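Long-range contacts in ferric vibriobactin ABC transporter, periplasmic ferric vibriobactin-binding protein (Vibrio cholerae, PDB 3R5T), which binds ferric vibriobactin in the periplasm and probably delivers it to an ABC transporter for iron uptake by Vibrio cholerae: residues P202-G207 / L215-E220; K162-I167 / V196-D201; H221-Q226 / P247-L252; Q10-S15 / T113-Y118. All coordinates share one frame; numbering follows the deposited sequence. Where two conformers were deposited one is given.

Overall arrangement
Interactions 1, 2 and 3 touch one another on one lobe of the protein, and interaction 4 lies apart on the other. Interactions 1 and 2 both reach the mixed sheet and are partly buried. Interaction 1 joins a loop to the outermost strand 214-217 by one backbone bond, a water and apolar packing. Interaction 2 joins a loop to the more central strand 165-169 and adds polar side chains and several waters. Interaction 3 is buried and mainly apolar, with no hydrogen bond between its segments; Q226 ties it to E198 of interaction 2. Interaction 4 is also buried, but polar: a turn bonds to the outermost strand 113-116 of the parallel sheet, about 38 Å from interaction 3 between centres.

Interaction 1: residues P202-G207 / L215-E220; sequences PAWQAG and LRIHYE. With VBN ((4S,5R)-N-{3-[(2,3-dihydroxybenzoyl)amino]propyl}-2-(2,3-dihydroxyphenyl)-N-[3-({[(4S,5R)-2-(2,3-dihydroxyphenyl)-5-met hyl-4,5-dihydro-1,3-oxazol-4-yl]carbonyl}amino)propyl]-5-methyl-4,5-dihydro-1,3-oxazole-4-carboxamide), chain B.
Strand 214-217 is an outermost strand of the mixed sheet, and the loop 202-207 lies along it beside the ferric vibriobactin pocket. One backbone bond joins them: A206 N donates to R216 O at 2.8 Å (N-H...O 148°). A206 CB lies against the R216-I217 peptide, 3.4 Å from R216 O and 3.8 Å from I217 CA. I217 CG2 comes to 3.7 Å from W204 CB, near the plane of the indole at its edge. L215 has CG anti to the backbone N (chi1 -170°), which turns its two methyls toward the loop: CD2 lies 4.0 Å from W204 CB, and CD1 lies as far from Q205 CB. A water donates to W204 O at 2.7 Å and accepts from H218 N. The W204 indole also stacks on H221. R216 turns the other way, into the pocket, with one guanidinium face against a catechol ring of vibriobactin; NH2 meets OAJ at its edge, 3.2 Å away. NH1 forms a salt bridge with D213 and donates to F214 O. R216 is thus a pocket residue that this edge strand carries to the siderophore cleft of the two-lobed family 8 solute-binding fold.

Interaction 2: residues K162-I167 / V196-D201; sequences KGRANI and VLEEPD
The guanidinium of R164 carries E198 CB over one face, 3.9 Å above its plane and offset toward the rim. The carboxylate of E198 and the amide of N166 lie side by side, their planes 29° apart. N166 ND2 donates to E198 OE1 at 2.9 Å, almost in the amide plane and nearly along the C-O axis of OE1. N166 OD1 is hydrogen-bonded to T230 OG1. E198 gets there with CG anti to the backbone N (chi1 167°) and an extended chain. OE1 also accepts from A227 N, and OE2 from Q226 N and a water. R164 forms no salt bridge with it: that water links R164 NH1 to OE2, and a second links NH2 to E199 N. The aliphatic part of R164 lies against V196, with CG 3.7 Å from CG1. The backbones pair at A165, whose N donates to V196 O at 2.8 Å and whose O accepts from E198 N at 2.9 Å. In one of its two deposited conformers, L197 packs CD1 on I167 CD1. The loop 196-201 runs beside strand 165-169. Helix 185-192 packs on I167 and L197. Strand 229-233 pairs with N166 and touches A165; on its other edge, strand 165-169 pairs with 177-180.

Interaction 3: residues H221-Q226 / P247-L252; sequences HLTQLQ and PILKNL
T223 CG2 meets I248 CG2 at 3.7 Å, methyl against methyl, one of the apolar contacts that carry this pair of loops. L249 CD2 fits between two groups of the opposite segment, lying 3.9 Å from both L222 CB and T223 CG2. L252 was deposited in two conformers, and in one of them it points at the other segment. Its CG sits beside the backbone N (chi1 -84°), and this turns the isobutyl group to the turn formed by 221-226. CD2 then lies 4.1 Å from L225 CB.

In that conformer the same methyl also meets backbone oxygens. CD2 of L252 is 3.3 Å from L222 O and about as far from L225 O, with T223 O a little further off. This methyl would therefore face a cluster of carbonyl groups. L222 O already accepts a bond from L225 N.

Here the link between strands 214-217 and 229-233 packs on the link between helices 237-244 and 253-256. A type I turn from L249 to L252 shapes the second of these. L252 is the N-cap residue of helix 253-256.

No hydrogen bond joins the two segments. T223 OG1 is bonded to E220 O, while its CG2 does the packing. H221 ND1 donates to Q224 OE1 at 2.6 Å, almost in the ring plane. L252 N donates to L249 O and closes the turn. F243 of helix 237-244 touches both L249 and L252.

Interaction 4: residues Q10-S15 / T113-Y118; sequences QNADGS and TILVDY. With MOH (methanol), chain D; EDO (1,2-ethanediol), chain E.
N11 and L115 form the tight part of this contact. L115 N donates to N11 OD1 at 2.9 Å, arriving from above the plane of the amide. CG of N11 is anti to the carbonyl carbon (chi1 -63°), which brings OD1 to the strand and also within 3.2 Å of I114 CA. Next along, A12 N donates to L115 O at 2.9 Å. The isobutyl group of L115 crosses D13 at about a right angle, with CD2 3.5 Å from D13 CG. The type I turn from N11 to G14 that presents these groups is held from within. D13 OD1 accepts from S15 N, an Asx turn, and from S15 OG. N11 ND2 donates to S15 OG and is also bonded to T17 OG1. The other end is looser. A12 is exposed, and its CB is 4.2 Å from D117 CB. A methanol, probably from the crystallisation liquor, sits beside them: its oxygen accepts from D117 N at 2.8 Å and is also hydrogen-bonded to Q129 OE1. The turn of the beta hairpin 7-10/16-19 thus lies against strand 113-116, an outermost strand of the parallel sheet. Strand 89-93 pairs with 113-116, and helix 123-134 packs on I114 and V116.

Interaction 1: residues P202-G207 / L215-E220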
# COMPACT_ATOMS: atom_id res chain seq x y z
N PRO A 202 -10.83 -9.84 15.58
CA PRO A 202 -9.43 -10.24 15.80
C PRO A 202 -9.29 -11.71 16.15
O PRO A 202 -8.24 -12.32 15.90
CB PRO A 202 -8.99 -9.35 16.97
CG PRO A 202 -9.89 -8.16 16.90
CD PRO A 202 -11.22 -8.67 16.41
N ALA A 203 -10.33 -12.30 16.72
CA ALA A 203 -10.28 -13.70 17.10
C ALA A 203 -10.18 -14.64 15.90
O ALA A 203 -9.91 -15.82 16.05
CB ALA A 203 -11.48 -14.07 17.97
N TRP A 204 -10.41 -14.10 14.71
CA TRP A 204 -10.43 -14.91 13.50
C TRP A 204 -9.04 -15.15 12.94
O TRP A 204 -8.91 -15.77 11.89
CB TRP A 204 -11.25 -14.22 12.40
CG TRP A 204 -12.72 -14.04 12.65
CD1 TRP A 204 -13.49 -14.64 13.60
CD2 TRP A 204 -13.60 -13.22 11.88
NE1 TRP A 204 -14.80 -14.22 13.48
CE2 TRP A 204 -14.89 -13.36 12.42
CE3 TRP A 204 -13.41 -12.38 10.77
CZ2 TRP A 204 -15.98 -12.68 11.91
CZ3 TRP A 204 -14.50 -11.70 10.27
CH2 TRP A 204 -15.77 -11.86 10.83
N GLN A 205 -8.00 -14.64 13.59
CA GLN A 205 -6.64 -14.80 13.07
C GLN A 205 -6.33 -16.26 12.75
O GLN A 205 -6.51 -17.14 13.60
CB GLN A 205 -5.59 -14.28 14.05
CG GLN A 205 -4.16 -14.46 13.54
CD GLN A 205 -3.14 -13.96 14.53
OE1 GLN A 205 -3.10 -12.76 14.86
NE2 GLN A 205 -2.32 -14.87 15.04
N ALA A 206 -5.84 -16.51 11.54
CA ALA A 206 -5.50 -17.86 11.12
C ALA A 206 -4.04 -18.14 11.47
O ALA A 206 -3.14 -17.44 11.02
CB ALA A 206 -5.74 -18.02 9.60
N GLY A 207 -3.81 -19.13 12.31
CA GLY A 207 -2.45 -19.47 12.69
C GLY A 207 -1.79 -18.47 13.63
O GLY A 207 -2.46 -17.66 14.28
N LEU A 215 -6.12 -8.98 8.27
CA LEU A 215 -6.25 -10.15 9.13
C LEU A 215 -6.40 -11.35 8.20
O LEU A 215 -7.33 -11.39 7.38
CB LEU A 215 -7.49 -10.05 10.03
CG LEU A 215 -7.57 -11.12 11.13
CD1 LEU A 215 -6.47 -10.93 12.15
CD2 LEU A 215 -8.91 -11.06 11.84
N ARG A 216 -5.49 -12.32 8.32
CA ARG A 216 -5.60 -13.56 7.58
C ARG A 216 -6.54 -14.49 8.33
O ARG A 216 -6.41 -14.67 9.54
CB ARG A 216 -4.22 -14.20 7.41
CG ARG A 216 -3.45 -13.70 6.21
CD ARG A 216 -3.14 -12.23 6.26
NE ARG A 216 -2.03 -11.95 5.36
CZ ARG A 216 -1.41 -10.79 5.25
NH1 ARG A 216 -1.81 -9.74 5.95
NH2 ARG A 216 -0.39 -10.68 4.40
N ILE A 217 -7.50 -15.08 7.61
CA ILE A 217 -8.59 -15.83 8.24
C ILE A 217 -8.94 -17.11 7.46
O ILE A 217 -8.79 -17.15 6.24
CB ILE A 217 -9.87 -14.95 8.38
CG1 ILE A 217 -10.43 -14.62 7.00
CG2 ILE A 217 -9.58 -13.67 9.20
CD1 ILE A 217 -11.75 -13.88 7.02
N HIS A 218 -9.43 -18.13 8.15
CA HIS A 218 -10.03 -19.27 7.46
C HIS A 218 -11.18 -18.76 6.59
O HIS A 218 -11.90 -17.82 6.97
CB HIS A 218 -10.55 -20.33 8.42
CG HIS A 218 -9.48 -21.00 9.22
ND1 HIS A 218 -9.75 -21.72 10.36
CD2 HIS A 218 -8.14 -21.08 9.03
CE1 HIS A 218 -8.63 -22.21 10.85
NE2 HIS A 218 -7.64 -21.83 10.07
N TYR A 219 -11.33 -19.39 5.42
CA TYR A 219 -12.33 -19.03 4.44
C TYR A 219 -13.73 -18.86 5.03
O TYR A 219 -14.43 -17.91 4.69
CB TYR A 219 -12.37 -20.11 3.37
CG TYR A 219 -13.52 -20.02 2.39
CD1 TYR A 219 -14.55 -20.95 2.42
CD2 TYR A 219 -13.58 -19.01 1.44
CE1 TYR A 219 -15.59 -20.90 1.52
CE2 TYR A 219 -14.63 -18.93 0.54
CZ TYR A 219 -15.64 -19.87 0.60
OH TYR A 219 -16.68 -19.84 -0.29
N GLU A 220 -14.12 -19.79 5.89
CA GLU A 220 -15.47 -19.80 6.46
C GLU A 220 -15.85 -18.48 7.14
O GLU A 220 -17.02 -18.11 7.18
CB GLU A 220 -15.66 -20.94 7.47
CG GLU A 220 -15.76 -22.32 6.85
CD GLU A 220 -14.47 -22.72 6.17
OE1 GLU A 220 -13.39 -22.39 6.72
OE2 GLU A 220 -14.54 -23.36 5.10
C VBN B . 0.99 -14.15 -0.31
N VBN B . 2.68 -12.49 0.58
O VBN B . 0.56 -14.40 0.77
CA VBN B . 2.28 -13.38 -0.50
CB VBN B . 3.56 -14.29 -0.63
CAB VBN B . 1.36 -8.63 -6.91
OAC VBN B . -4.19 -12.31 0.26
OAD VBN B . 2.68 -12.58 -5.01
OAF VBN B . 0.62 -8.93 1.52
OAG VBN B . 3.07 -10.25 5.30
OAH VBN B . 3.58 -9.32 0.95
OAI VBN B . -0.13 -11.29 0.56
OAJ VBN B . 2.32 -11.05 2.81
OAK VBN B . 2.21 -10.21 -1.22
CAL VBN B . -3.09 -8.62 1.90
CAM VBN B . 5.46 -13.02 4.61
CAN VBN B . 5.25 -7.45 -1.79
CAO VBN B . -1.69 -8.28 1.96
CAP VBN B . 4.81 -11.95 5.28
CAQ VBN B . 4.93 -7.88 -0.46
CAR VBN B . -3.51 -9.90 1.39
CAS VBN B . 5.04 -13.43 3.34
CAT VBN B . 4.56 -7.98 -2.91
CAU VBN B . -2.11 -15.19 -1.25
CAV VBN B . 0.02 -14.91 -4.00
CAW VBN B . -2.55 -14.59 0.09
CAX VBN B . 0.48 -14.40 -5.39
CAY VBN B . -0.68 -15.74 -1.30
CAZ VBN B . 0.93 -14.50 -2.83
NBB VBN B . -2.09 -13.23 0.38
NBC VBN B . 0.41 -12.95 -5.46
NBD VBN B . 1.57 -10.09 -3.75
OBF VBN B . 3.12 -9.02 -5.14
CBG VBN B . -3.04 -12.15 0.47
CBH VBN B . 1.59 -12.12 -5.22
CBJ VBN B . 3.43 -13.33 1.48
CBK VBN B . -0.72 -9.22 1.51
CBL VBN B . 3.72 -11.29 4.67
CBM VBN B . 3.92 -8.83 -0.30
CBN VBN B . -1.11 -10.43 1.02
CBO VBN B . 3.33 -11.69 3.46
CBP VBN B . 3.26 -9.34 -1.38
CBQ VBN B . -2.57 -10.78 0.96
CBR VBN B . 4.03 -12.78 2.76
CBS VBN B . 3.58 -8.88 -2.74
CBU VBN B . 2.13 -9.63 -6.08
CBW VBN B . 2.89 -9.57 -3.88
CBX VBN B . 1.33 -10.63 -5.10
NBY VBN B . 0.38 -14.75 -1.49
OG1 VBN B . 4.10 -14.34 0.76
CG2 VBN B . 4.53 -14.02 -1.77
O HOH W 1 -9.41 -18.28 10.99

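Interaction 2: residues K162-I167 / V196-D201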
# COMPACT_ATOMS: atom_id res chain seq x y z
N LYS A 162 -25.51 3.19 1.82
CA LYS A 162 -25.75 3.32 3.25
C LYS A 162 -24.99 2.25 4.02
O LYS A 162 -24.77 1.15 3.50
CB LYS A 162 -27.25 3.22 3.55
CG LYS A 162 -28.09 4.18 2.73
CD LYS A 162 -27.57 5.60 2.85
CE LYS A 162 -28.37 6.56 1.98
NZ LYS A 162 -27.87 7.97 2.10
N GLY A 163 -24.59 2.57 5.24
CA GLY A 163 -23.97 1.59 6.12
C GLY A 163 -22.46 1.57 6.03
O GLY A 163 -21.83 2.62 5.96
N ARG A 164 -21.89 0.37 6.04
CA ARG A 164 -20.45 0.21 6.13
C ARG A 164 -19.92 -0.65 4.99
O ARG A 164 -20.70 -1.26 4.25
CB ARG A 164 -20.07 -0.46 7.45
CG ARG A 164 -20.68 0.23 8.67
CD ARG A 164 -20.15 -0.39 9.95
NE ARG A 164 -20.62 -1.76 10.14
CZ ARG A 164 -20.00 -2.64 10.91
NH1 ARG A 164 -20.48 -3.87 11.03
NH2 ARG A 164 -18.89 -2.30 11.56
N ALA A 165 -18.60 -0.68 4.86
CA ALA A 165 -17.95 -1.51 3.86
C ALA A 165 -16.81 -2.30 4.47
O ALA A 165 -16.16 -1.84 5.40
CB ALA A 165 -17.42 -0.65 2.72
N ASN A 166 -16.56 -3.49 3.93
CA ASN A 166 -15.32 -4.20 4.24
C ASN A 166 -14.41 -4.24 3.01
O ASN A 166 -14.84 -3.95 1.90
CB ASN A 166 -15.58 -5.62 4.78
CG ASN A 166 -16.57 -6.38 3.97
OD1 ASN A 166 -16.47 -6.47 2.74
ND2 ASN A 166 -17.57 -6.96 4.65
N ILE A 167 -13.15 -4.56 3.24
CA ILE A 167 -12.17 -4.67 2.17
C ILE A 167 -11.55 -6.04 2.27
O ILE A 167 -10.98 -6.42 3.30
CB ILE A 167 -11.06 -3.60 2.30
CG1 ILE A 167 -11.69 -2.20 2.30
CG2 ILE A 167 -10.06 -3.75 1.16
CD1 ILE A 167 -10.69 -1.10 2.68
N VAL A 196 -17.32 4.08 5.91
CA VAL A 196 -17.26 3.57 7.27
C VAL A 196 -16.88 2.10 7.19
O VAL A 196 -17.58 1.30 6.55
CB VAL A 196 -18.60 3.76 8.00
CG1 VAL A 196 -18.50 3.19 9.40
CG2 VAL A 196 -19.01 5.24 8.01
N LEU A 197 -15.79 1.74 7.86
CA LEU A 197 -15.18 0.42 7.68
C LEU A 197 -15.59 -0.60 8.73
O LEU A 197 -15.64 -0.29 9.92
CB LEU A 197 -13.65 0.53 7.67
CG LEU A 197 -12.98 0.98 6.37
CD1 LEU A 197 -13.31 0.02 5.24
CD2 LEU A 197 -13.42 2.40 6.01
N GLU A 198 -15.88 -1.82 8.28
CA GLU A 198 -16.06 -2.95 9.19
C GLU A 198 -14.68 -3.53 9.52
O GLU A 198 -13.84 -3.71 8.62
CB GLU A 198 -16.95 -4.02 8.57
CG GLU A 198 -16.94 -5.36 9.33
CD GLU A 198 -17.82 -6.41 8.67
OE1 GLU A 198 -18.08 -6.29 7.47
OE2 GLU A 198 -18.28 -7.33 9.37
N GLU A 199 -14.46 -3.82 10.79
CA GLU A 199 -13.23 -4.46 11.24
C GLU A 199 -13.49 -5.96 11.40
O GLU A 199 -14.50 -6.36 11.96
CB GLU A 199 -12.75 -3.87 12.57
CG GLU A 199 -11.51 -4.53 13.20
CD GLU A 199 -10.18 -3.98 12.67
OE1 GLU A 199 -9.11 -4.31 13.22
OE2 GLU A 199 -10.19 -3.21 11.70
N PRO A 200 -12.57 -6.79 10.88
CA PRO A 200 -12.73 -8.24 11.09
C PRO A 200 -12.48 -8.58 12.56
O PRO A 200 -11.66 -7.93 13.21
CB PRO A 200 -11.62 -8.85 10.21
CG PRO A 200 -10.59 -7.77 10.10
CD PRO A 200 -11.33 -6.45 10.17
N ASP A 201 -13.20 -9.57 13.08
CA ASP A 201 -13.02 -9.97 14.47
C ASP A 201 -11.59 -10.47 14.68
O ASP A 201 -11.17 -11.42 14.02
CB ASP A 201 -14.03 -11.07 14.81
CG ASP A 201 -14.05 -11.43 16.29
OD1 ASP A 201 -13.02 -11.29 16.97
OD2 ASP A 201 -15.12 -11.89 16.76
O HOH W 2 -19.73 3.48 4.33
O HOH W 3 -16.42 -3.46 12.72
O HOH W 4 -19.32 -6.30 11.85
O HOH W 5 -12.42 -4.42 6.21

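Interaction 3: residues H221-Q226 / P247-L252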
# COMPACT_ATOMS: atom_id res chain seq x y z
N HIS A 221 -14.86 -17.78 7.70
CA HIS A 221 -15.17 -16.52 8.38
C HIS A 221 -15.72 -15.44 7.45
O HIS A 221 -16.36 -14.49 7.91
CB HIS A 221 -13.95 -15.98 9.14
CG HIS A 221 -13.58 -16.79 10.35
ND1 HIS A 221 -14.42 -16.94 11.43
CD2 HIS A 221 -12.45 -17.46 10.66
CE1 HIS A 221 -13.83 -17.69 12.35
NE2 HIS A 221 -12.63 -18.02 11.90
N LEU A 222 -15.43 -15.55 6.15
CA LEU A 222 -15.99 -14.60 5.18
C LEU A 222 -17.51 -14.55 5.26
O LEU A 222 -18.12 -13.50 5.04
CB LEU A 222 -15.57 -14.95 3.75
CG LEU A 222 -14.12 -14.70 3.33
CD1 LEU A 222 -13.93 -15.18 1.90
CD2 LEU A 222 -13.73 -13.23 3.48
N THR A 223 -18.14 -15.68 5.59
CA THR A 223 -19.60 -15.71 5.69
C THR A 223 -20.13 -14.86 6.83
O THR A 223 -21.31 -14.57 6.87
CB THR A 223 -20.15 -17.14 5.90
OG1 THR A 223 -19.74 -17.63 7.18
CG2 THR A 223 -19.68 -18.08 4.79
N GLN A 224 -19.24 -14.46 7.75
CA GLN A 224 -19.66 -13.72 8.95
C GLN A 224 -19.54 -12.21 8.79
O GLN A 224 -19.92 -11.46 9.69
CB GLN A 224 -18.86 -14.20 10.16
CG GLN A 224 -19.07 -15.68 10.45
CD GLN A 224 -18.19 -16.20 11.58
OE1 GLN A 224 -16.97 -16.25 11.46
NE2 GLN A 224 -18.81 -16.62 12.68
N LEU A 225 -19.04 -11.76 7.64
CA LEU A 225 -18.91 -10.32 7.40
C LEU A 225 -20.29 -9.65 7.32
O LEU A 225 -21.22 -10.18 6.72
CB LEU A 225 -18.09 -10.05 6.13
CG LEU A 225 -16.63 -10.48 6.23
CD1 LEU A 225 -15.96 -10.46 4.86
CD2 LEU A 225 -15.89 -9.57 7.20
N GLN A 226 -20.44 -8.49 7.96
CA GLN A 226 -21.76 -7.88 8.05
C GLN A 226 -21.98 -6.65 7.18
O GLN A 226 -23.13 -6.22 6.99
CB GLN A 226 -22.10 -7.55 9.51
CG GLN A 226 -22.10 -8.75 10.46
CD GLN A 226 -23.36 -9.61 10.35
OE1 GLN A 226 -23.72 -10.32 11.29
NE2 GLN A 226 -24.02 -9.55 9.20
N PRO A 247 -21.13 -19.59 -4.09
CA PRO A 247 -22.38 -20.05 -3.48
C PRO A 247 -22.34 -20.03 -1.96
O PRO A 247 -23.37 -19.81 -1.32
CB PRO A 247 -22.52 -21.50 -3.98
CG PRO A 247 -21.64 -21.59 -5.14
CD PRO A 247 -20.51 -20.64 -4.92
N ILE A 248 -21.17 -20.27 -1.38
CA ILE A 248 -21.05 -20.25 0.07
C ILE A 248 -21.37 -18.86 0.65
O ILE A 248 -21.94 -18.76 1.74
CB ILE A 248 -19.65 -20.73 0.51
CG1 ILE A 248 -19.37 -22.16 0.01
CG2 ILE A 248 -19.49 -20.60 2.03
CD1 ILE A 248 -20.27 -23.20 0.60
N LEU A 249 -21.07 -17.81 -0.10
CA LEU A 249 -21.24 -16.43 0.38
C LEU A 249 -22.58 -15.80 -0.01
O LEU A 249 -22.79 -14.60 0.17
CB LEU A 249 -20.09 -15.56 -0.15
CG LEU A 249 -18.68 -16.10 0.08
CD1 LEU A 249 -17.63 -15.16 -0.53
CD2 LEU A 249 -18.42 -16.34 1.56
N LYS A 250 -23.51 -16.61 -0.51
CA LYS A 250 -24.73 -16.11 -1.11
C LYS A 250 -25.55 -15.20 -0.19
O LYS A 250 -26.28 -14.33 -0.67
CB LYS A 250 -25.60 -17.27 -1.63
CG LYS A 250 -26.07 -18.26 -0.56
CD LYS A 250 -27.12 -19.25 -1.10
CE LYS A 250 -26.51 -20.36 -1.94
NZ LYS A 250 -25.76 -21.38 -1.14
N ASN A 251 -25.40 -15.38 1.11
CA ASN A 251 -26.21 -14.63 2.06
C ASN A 251 -25.50 -13.41 2.68
O ASN A 251 -26.04 -12.76 3.58
CB ASN A 251 -26.77 -15.56 3.13
CG ASN A 251 -27.83 -16.50 2.58
OD1 ASN A 251 -28.68 -16.08 1.79
ND2 ASN A 251 -27.78 -17.77 2.97
N LEU A 252 -24.31 -13.10 2.19
CA LEU A 252 -23.62 -11.90 2.66
C LEU A 252 -24.44 -10.66 2.35
O LEU A 252 -25.01 -10.53 1.28
CB LEU A 252 -22.24 -11.74 2.01
CG LEU A 252 -21.07 -12.50 2.64
CD1 LEU A 252 -19.77 -12.16 1.91
CD2 LEU A 252 -20.95 -12.17 4.12

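Interaction 4: residues Q10-S15 / T113-Y118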
# COMPACT_ATOMS: atom_id res chain seq x y z
N GLN A 10 14.91 6.70 13.32
CA GLN A 10 14.41 5.63 14.17
C GLN A 10 13.76 4.53 13.35
O GLN A 10 12.74 4.74 12.69
CB GLN A 10 13.43 6.19 15.21
CG GLN A 10 14.09 7.13 16.23
CD GLN A 10 13.10 7.74 17.20
OE1 GLN A 10 11.99 8.12 16.82
NE2 GLN A 10 13.50 7.84 18.47
N ASN A 11 14.39 3.35 13.38
CA ASN A 11 13.92 2.18 12.63
C ASN A 11 12.77 1.47 13.33
O ASN A 11 12.59 1.61 14.55
CB ASN A 11 15.08 1.21 12.42
CG ASN A 11 16.19 1.80 11.58
OD1 ASN A 11 15.95 2.33 10.50
ND2 ASN A 11 17.41 1.72 12.08
N ALA A 12 11.99 0.71 12.57
CA ALA A 12 10.80 0.06 13.11
C ALA A 12 11.11 -1.00 14.16
O ALA A 12 10.21 -1.43 14.87
CB ALA A 12 9.95 -0.54 11.98
N ASP A 13 12.37 -1.45 14.24
CA ASP A 13 12.75 -2.48 15.21
C ASP A 13 13.35 -1.88 16.49
O ASP A 13 13.91 -2.60 17.33
CB ASP A 13 13.72 -3.49 14.59
CG ASP A 13 15.03 -2.85 14.17
OD1 ASP A 13 15.12 -1.61 14.21
OD2 ASP A 13 15.96 -3.59 13.80
N GLY A 14 13.25 -0.56 16.61
CA GLY A 14 13.77 0.14 17.77
C GLY A 14 15.22 0.57 17.63
O GLY A 14 15.71 1.37 18.42
N SER A 15 15.91 0.04 16.62
CA SER A 15 17.28 0.47 16.35
C SER A 15 17.28 1.86 15.73
O SER A 15 16.24 2.39 15.35
CB SER A 15 17.99 -0.51 15.43
OG SER A 15 17.40 -0.53 14.13
N THR A 113 21.41 1.96 6.31
CA THR A 113 20.24 1.14 6.01
C THR A 113 19.14 1.41 7.03
O THR A 113 19.38 1.37 8.23
CB THR A 113 20.65 -0.36 6.01
OG1 THR A 113 21.62 -0.56 4.98
CG2 THR A 113 19.46 -1.27 5.73
N ILE A 114 17.95 1.72 6.53
CA ILE A 114 16.80 2.02 7.39
C ILE A 114 15.67 1.01 7.21
O ILE A 114 15.55 0.37 6.15
CB ILE A 114 16.30 3.47 7.21
CG1 ILE A 114 15.72 3.69 5.79
CG2 ILE A 114 17.41 4.46 7.58
CD1 ILE A 114 14.95 5.03 5.66
N LEU A 115 14.85 0.88 8.25
CA LEU A 115 13.81 -0.15 8.31
C LEU A 115 12.48 0.51 8.69
O LEU A 115 12.36 1.15 9.74
CB LEU A 115 14.22 -1.18 9.36
CG LEU A 115 13.25 -2.30 9.74
CD1 LEU A 115 12.96 -3.19 8.54
CD2 LEU A 115 13.79 -3.11 10.90
N VAL A 116 11.48 0.34 7.81
CA VAL A 116 10.16 0.93 7.97
C VAL A 116 9.09 -0.16 7.85
O VAL A 116 9.29 -1.18 7.20
CB VAL A 116 9.90 2.04 6.91
CG1 VAL A 116 10.89 3.18 7.10
CG2 VAL A 116 9.97 1.48 5.48
N ASP A 117 7.97 0.06 8.52
CA ASP A 117 6.85 -0.86 8.44
C ASP A 117 5.70 -0.16 7.73
O ASP A 117 5.14 0.82 8.26
CB ASP A 117 6.44 -1.31 9.84
CG ASP A 117 5.39 -2.41 9.82
OD1 ASP A 117 4.90 -2.76 8.72
OD2 ASP A 117 5.07 -2.91 10.91
N TYR A 118 5.36 -0.62 6.54
CA TYR A 118 4.28 -0.03 5.78
C TYR A 118 2.93 -0.64 6.10
O TYR A 118 1.90 -0.19 5.59
CB TYR A 118 4.55 -0.13 4.28
CG TYR A 118 4.77 -1.55 3.79
CD1 TYR A 118 3.74 -2.48 3.81
CD2 TYR A 118 6.00 -1.94 3.27
CE1 TYR A 118 3.93 -3.79 3.34
CE2 TYR A 118 6.21 -3.23 2.81
CZ TYR A 118 5.17 -4.16 2.84
OH TYR A 118 5.40 -5.44 2.35
C MOH D . 8.08 1.93 11.14
O MOH D . 7.73 2.47 9.86
C1 EDO E . 13.32 10.61 11.48
O1 EDO E . 14.72 10.84 11.20
C2 EDO E . 13.13 9.22 12.10
O2 EDO E . 13.60 9.20 13.45